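Side-chain contacts in histidine kinase (Synechocystis sp., PDB 5DFY), which probably acts as a light-responsive sensor kinase that phosphorylates a protein histidine with ATP, the present piece being its third, phycocyanobilin-binding GAF domain: residues Gln52-Phe55 with Arg56-Asp60; Pro95-Asp98 with Leu99-Phe103. All coordinates share one frame; numbering follows the deposited sequence.

Contact 1 of 2, residues Gln52-Phe55 with Arg56-Asp60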
loop_
_atom_site.group_PDB
_atom_site.type_symbol
_atom_site.label_atom_id
_atom_site.label_comp_id
_atom_site.label_asym_id
_atom_site.label_seq_id
_atom_site.Cartn_x
_atom_site.Cartn_y
_atom_site.Cartn_z
ATOM N N GLN A 52 -6.295 1.164 -17.292
ATOM C CA GLN A 52 -7.711 1.229 -17.637
ATOM C C GLN A 52 -8.325 -0.159 -17.572
ATOM O O GLN A 52 -9.487 -0.287 -17.228
ATOM C CB GLN A 52 -7.940 1.855 -19.013
ATOM C CG GLN A 52 -7.981 3.389 -18.993
ATOM C CD GLN A 52 -9.157 3.984 -18.195
ATOM O OE1 GLN A 52 -10.277 3.454 -18.193
ATOM N NE2 GLN A 52 -8.892 5.087 -17.509
ATOM N N ASN A 53 -7.543 -1.197 -17.843
ATOM C CA ASN A 53 -8.033 -2.555 -17.681
ATOM C C ASN A 53 -8.368 -2.850 -16.223
ATOM O O ASN A 53 -9.348 -3.519 -15.944
ATOM C CB ASN A 53 -7.026 -3.592 -18.178
ATOM C CG ASN A 53 -7.057 -3.770 -19.685
ATOM O OD1 ASN A 53 -7.952 -3.270 -20.373
ATOM N ND2 ASN A 53 -6.081 -4.510 -20.205
ATOM N N ILE A 54 -7.538 -2.374 -15.299
ATOM C CA ILE A 54 -7.803 -2.577 -13.881
ATOM C C ILE A 54 -9.092 -1.848 -13.481
ATOM O O ILE A 54 -9.933 -2.406 -12.775
ATOM C CB ILE A 54 -6.622 -2.085 -13.021
ATOM C CG1 ILE A 54 -5.432 -3.029 -13.218
ATOM C CG2 ILE A 54 -7.006 -2.011 -11.548
ATOM C CD1 ILE A 54 -4.114 -2.451 -12.710
ATOM N N PHE A 55 -9.237 -0.610 -13.930
ATOM C CA PHE A 55 -10.414 0.182 -13.607
ATOM C C PHE A 55 -11.665 -0.431 -14.207
ATOM O O PHE A 55 -12.723 -0.458 -13.576
ATOM C CB PHE A 55 -10.264 1.624 -14.101
ATOM C CG PHE A 55 -9.099 2.348 -13.511
ATOM C CD1 PHE A 55 -8.805 2.234 -12.161
ATOM C CD2 PHE A 55 -8.290 3.138 -14.296
ATOM C CE1 PHE A 55 -7.722 2.903 -11.609
ATOM C CE2 PHE A 55 -7.200 3.789 -13.753
ATOM C CZ PHE A 55 -6.915 3.659 -12.404
ATOM N N ARG A 56 -11.538 -0.906 -15.458
ATOM C CA ARG A 56 -12.698 -1.566 -16.066
ATOM C C ARG A 56 -13.102 -2.795 -15.269
ATOM O O ARG A 56 -14.279 -2.983 -14.926
ATOM C CB ARG A 56 -12.382 -1.942 -17.520
ATOM C CG ARG A 56 -13.553 -2.572 -18.269
ATOM C CD ARG A 56 -13.138 -2.908 -19.698
ATOM N NE ARG A 56 -12.100 -3.938 -19.729
ATOM C CZ ARG A 56 -10.810 -3.711 -19.989
ATOM N NH1 ARG A 56 -10.375 -2.475 -20.240
ATOM N NH2 ARG A 56 -9.948 -4.727 -19.990
ATOM N N ALA A 57 -12.153 -3.632 -14.939
ATOM C CA ALA A 57 -12.470 -4.862 -14.245
ATOM C C ALA A 57 -13.136 -4.555 -12.913
ATOM O O ALA A 57 -14.150 -5.147 -12.571
ATOM C CB ALA A 57 -11.214 -5.713 -14.030
ATOM N N THR A 58 -12.563 -3.625 -12.163
ATOM C CA THR A 58 -13.095 -3.317 -10.847
ATOM C C THR A 58 -14.486 -2.720 -10.954
ATOM O O THR A 58 -15.387 -3.113 -10.220
ATOM C CB THR A 58 -12.184 -2.330 -10.074
ATOM O OG1 THR A 58 -10.931 -2.963 -9.795
ATOM C CG2 THR A 58 -12.837 -1.906 -8.763
ATOM N N SER A 59 -14.667 -1.776 -11.857
ATOM C CA SER A 59 -15.918 -1.031 -11.951
ATOM C C SER A 59 -17.048 -1.967 -12.374
ATOM O O SER A 59 -18.146 -1.918 -11.839
ATOM C CB SER A 59 -15.803 0.131 -12.947
ATOM O OG SER A 59 -14.824 1.082 -12.530
ATOM N N ASP A 60 -16.755 -2.810 -13.371
ATOM C CA ASP A 60 -17.740 -3.781 -13.843
ATOM C C ASP A 60 -18.059 -4.807 -12.755
ATOM O O ASP A 60 -19.205 -5.235 -12.606
ATOM C CB ASP A 60 -17.248 -4.528 -15.091
ATOM C CG ASP A 60 -17.205 -3.658 -16.346
ATOM O OD1 ASP A 60 -17.763 -2.530 -16.371
ATOM O OD2 ASP A 60 -16.611 -4.132 -17.345
HETATM O O HOH W 1 -9.224 -4.839 -11.028
#
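Gln52 O takes the backbone N-H of Arg56 at 2.8 Å, an ordinary i to i+4 helical bond; the Gln52 side chain turns elsewhere, its amide bonded to His86 ND1 and Ile85 O. One residue on, Asn53 meets the end of Arg56. The two side chains run side by side, and Asn53 OD1 sits in the guanidinium plane, at its edge, where it takes a bond from Arg56 NH1 at 2.6 Å and a weak one from NH2. The amide plane stands 84° from the guanidinium, and OD1 is the atom that meets both NH1 and NH2. Arg56 starts with CG anti to its backbone N (chi1 -177°) and bends at chi3, which brings the guanidinium back to Asn53, whose carbonyl O lies over one face. Ile54 O receives Thr58 N at 3.0 Å, and a water it also accepts from joins it to Thr58 OG1. Phe55 O accepts Ser59 N at 2.9 Å and, in one of the two modelled conformers of Ser59, also Ser59 OG at 2.8 Å, the two arriving from opposite faces of the carbonyl plane. The latter is the familiar serine-to-helix-carbonyl bond, which in that conformer satisfies a buried hydroxyl within its own helix. Helix 50-66 rests Ile54, Phe55 and Thr58 on helix 179-203, while Phe55 also reaches Ile85 of strand 82-89 and Ser59 touches both that strand and strand 70-76.

Contact 2 of 2, residues Pro95-Asp98 with Leu99-Phe103; sequences PLKD and LQNNF
Lys97 lays its aliphatic chain over one face of the Phe103 ring. Its CB makes a CH-pi contact, 4.0 Å from the ring centroid; CG, 3.8 Å above the ring plane and displaced toward the rim, also packs on Asn101 CA. CD then leaves the ring for Asn101 OD1, and past the bend at chi3 (72°) CE comes within 3.2 Å of that same oxygen, with NZ close by. Next in sequence, Asp98 opens a type I turn that ends at Asn101, whose N bonds to Asp98 O. Asp98 OD1 accepts Asn102 N at 3.0 Å, from above the carboxylate plane, and Gln100 N weakly; the latter is the i to i+2 pairing of an Asx turn. Asp98 N bonds back to Asn102 O, closing the turn. Replacing Asp98 with an alanine would probably leave the amides of Gln100 and Asn102 without this acceptor and the turn to its two backbone bonds. The loop follows strand 82-89 and precedes helix 109-113 in the chain; it is tied back to the sheet by Glu87, which accepts from Leu96 N and Lys97 N; Phe103 touches Phe84 and Glu87, and Leu96 packs on Arg70 and Leu72 of strand 70-76.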
loop_
_atom_site.group_PDB
_atom_site.type_symbol
_atom_site.label_atom_id
_atom_site.label_comp_id
_atom_site.label_asym_id
_atom_site.label_seq_id
_atom_site.Cartn_x
_atom_site.Cartn_y
_atom_site.Cartn_z
ATOM N N PRO A 95 -24.837 7.828 -20.291
ATOM C CA PRO A 95 -23.504 7.735 -19.675
ATOM C C PRO A 95 -22.934 9.101 -19.384
ATOM O O PRO A 95 -23.325 10.081 -20.038
ATOM C CB PRO A 95 -22.678 7.017 -20.735
ATOM C CG PRO A 95 -23.323 7.432 -22.036
ATOM C CD PRO A 95 -24.801 7.549 -21.729
ATOM N N LEU A 96 -22.040 9.185 -18.395
ATOM C CA LEU A 96 -21.316 10.429 -18.154
ATOM C C LEU A 96 -20.162 10.568 -19.121
ATOM O O LEU A 96 -19.803 11.696 -19.477
ATOM C CB LEU A 96 -20.791 10.496 -16.721
ATOM C CG LEU A 96 -21.825 10.409 -15.606
ATOM C CD1 LEU A 96 -21.155 10.705 -14.274
ATOM C CD2 LEU A 96 -23.007 11.324 -15.839
ATOM N N LYS A 97 -19.599 9.459 -19.555
ATOM C CA LYS A 97 -18.486 9.500 -20.507
ATOM C C LYS A 97 -19.014 9.791 -21.902
ATOM O O LYS A 97 -19.871 9.070 -22.400
ATOM C CB LYS A 97 -17.712 8.195 -20.513
ATOM C CG LYS A 97 -16.397 8.269 -21.324
ATOM C CD LYS A 97 -15.685 6.940 -21.398
ATOM C CE LYS A 97 -16.381 5.970 -22.299
ATOM N NZ LYS A 97 -15.655 4.689 -22.356
ATOM N N ASP A 98 -18.479 10.831 -22.534
ATOM C CA ASP A 98 -18.908 11.190 -23.890
ATOM C C ASP A 98 -18.114 10.447 -24.965
ATOM O O ASP A 98 -17.302 9.574 -24.666
ATOM C CB ASP A 98 -18.825 12.709 -24.092
ATOM C CG ASP A 98 -17.395 13.249 -24.140
ATOM O OD1 ASP A 98 -16.442 12.536 -24.523
ATOM O OD2 ASP A 98 -17.243 14.432 -23.793
ATOM N N LEU A 99 -18.363 10.780 -26.233
ATOM C CA LEU A 99 -17.786 10.012 -27.336
ATOM C C LEU A 99 -16.277 10.196 -27.496
ATOM O O LEU A 99 -15.611 9.366 -28.121
ATOM C CB LEU A 99 -18.483 10.373 -28.646
ATOM C CG LEU A 99 -19.879 9.769 -28.808
ATOM C CD1 LEU A 99 -20.587 10.387 -30.000
ATOM C CD2 LEU A 99 -19.803 8.260 -28.963
ATOM N N GLN A 100 -15.749 11.279 -26.936
ATOM C CA GLN A 100 -14.306 11.505 -26.895
ATOM C C GLN A 100 -13.664 10.879 -25.658
ATOM O O GLN A 100 -12.485 11.095 -25.377
ATOM C CB GLN A 100 -14.022 13.001 -26.930
ATOM C CG GLN A 100 -14.212 13.607 -28.305
ATOM C CD GLN A 100 -15.664 13.608 -28.750
ATOM O OE1 GLN A 100 -15.995 13.105 -29.828
ATOM N NE2 GLN A 100 -16.540 14.184 -27.925
ATOM N N ASN A 101 -14.457 10.104 -24.923
ATOM C CA ASN A 101 -14.011 9.466 -23.696
ATOM C C ASN A 101 -13.612 10.490 -22.649
ATOM O O ASN A 101 -12.776 10.219 -21.790
ATOM C CB ASN A 101 -12.862 8.507 -23.977
ATOM C CG ASN A 101 -13.280 7.359 -24.867
ATOM O OD1 ASN A 101 -14.308 6.724 -24.633
ATOM N ND2 ASN A 101 -12.490 7.088 -25.898
ATOM N N ASN A 102 -14.237 11.660 -22.722
ATOM C CA ASN A 102 -14.101 12.680 -21.697
ATOM C C ASN A 102 -15.280 12.653 -20.735
ATOM O O ASN A 102 -16.388 12.247 -21.092
ATOM C CB ASN A 102 -13.995 14.070 -22.306
ATOM C CG ASN A 102 -12.798 14.212 -23.212
ATOM O OD1 ASN A 102 -11.708 13.721 -22.905
ATOM N ND2 ASN A 102 -12.999 14.857 -24.353
ATOM N N PHE A 103 -15.031 13.119 -19.521
ATOM C CA PHE A 103 -16.025 13.117 -18.466
ATOM C C PHE A 103 -16.390 14.516 -18.066
ATOM O O PHE A 103 -15.582 15.435 -18.224
ATOM C CB PHE A 103 -15.499 12.376 -17.228
ATOM C CG PHE A 103 -15.379 10.903 -17.411
ATOM C CD1 PHE A 103 -14.233 10.339 -17.938
ATOM C CD2 PHE A 103 -16.428 10.072 -17.057
ATOM C CE1 PHE A 103 -14.122 8.983 -18.097
ATOM C CE2 PHE A 103 -16.330 8.700 -17.220
ATOM C CZ PHE A 103 -15.186 8.152 -17.739
HETATM O O HOH W 2 -18.695 14.087 -20.920
#

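In the fold
Both contacts are local and belong to the same GAF domain, yet they sit differently in it. Contact 1 is partly buried: one face of its helix enters the core against helix 179-203 and the sheet, while its polar pair stays outside. Contact 2 is a surface turn with no buried residue. Contact 1 rests on regular i to i+4 bonds with side chains added; contact 2 has two backbone bonds of a turn, with a carboxylate taking two further amides. Strands 82-89 and 70-76 are common ground, touched by both. Their nearest atoms stay about 7 Å apart. The side chain of Leu96 lies about 8 Å from phycocyanobilin and that of Ser59 about 10 Å.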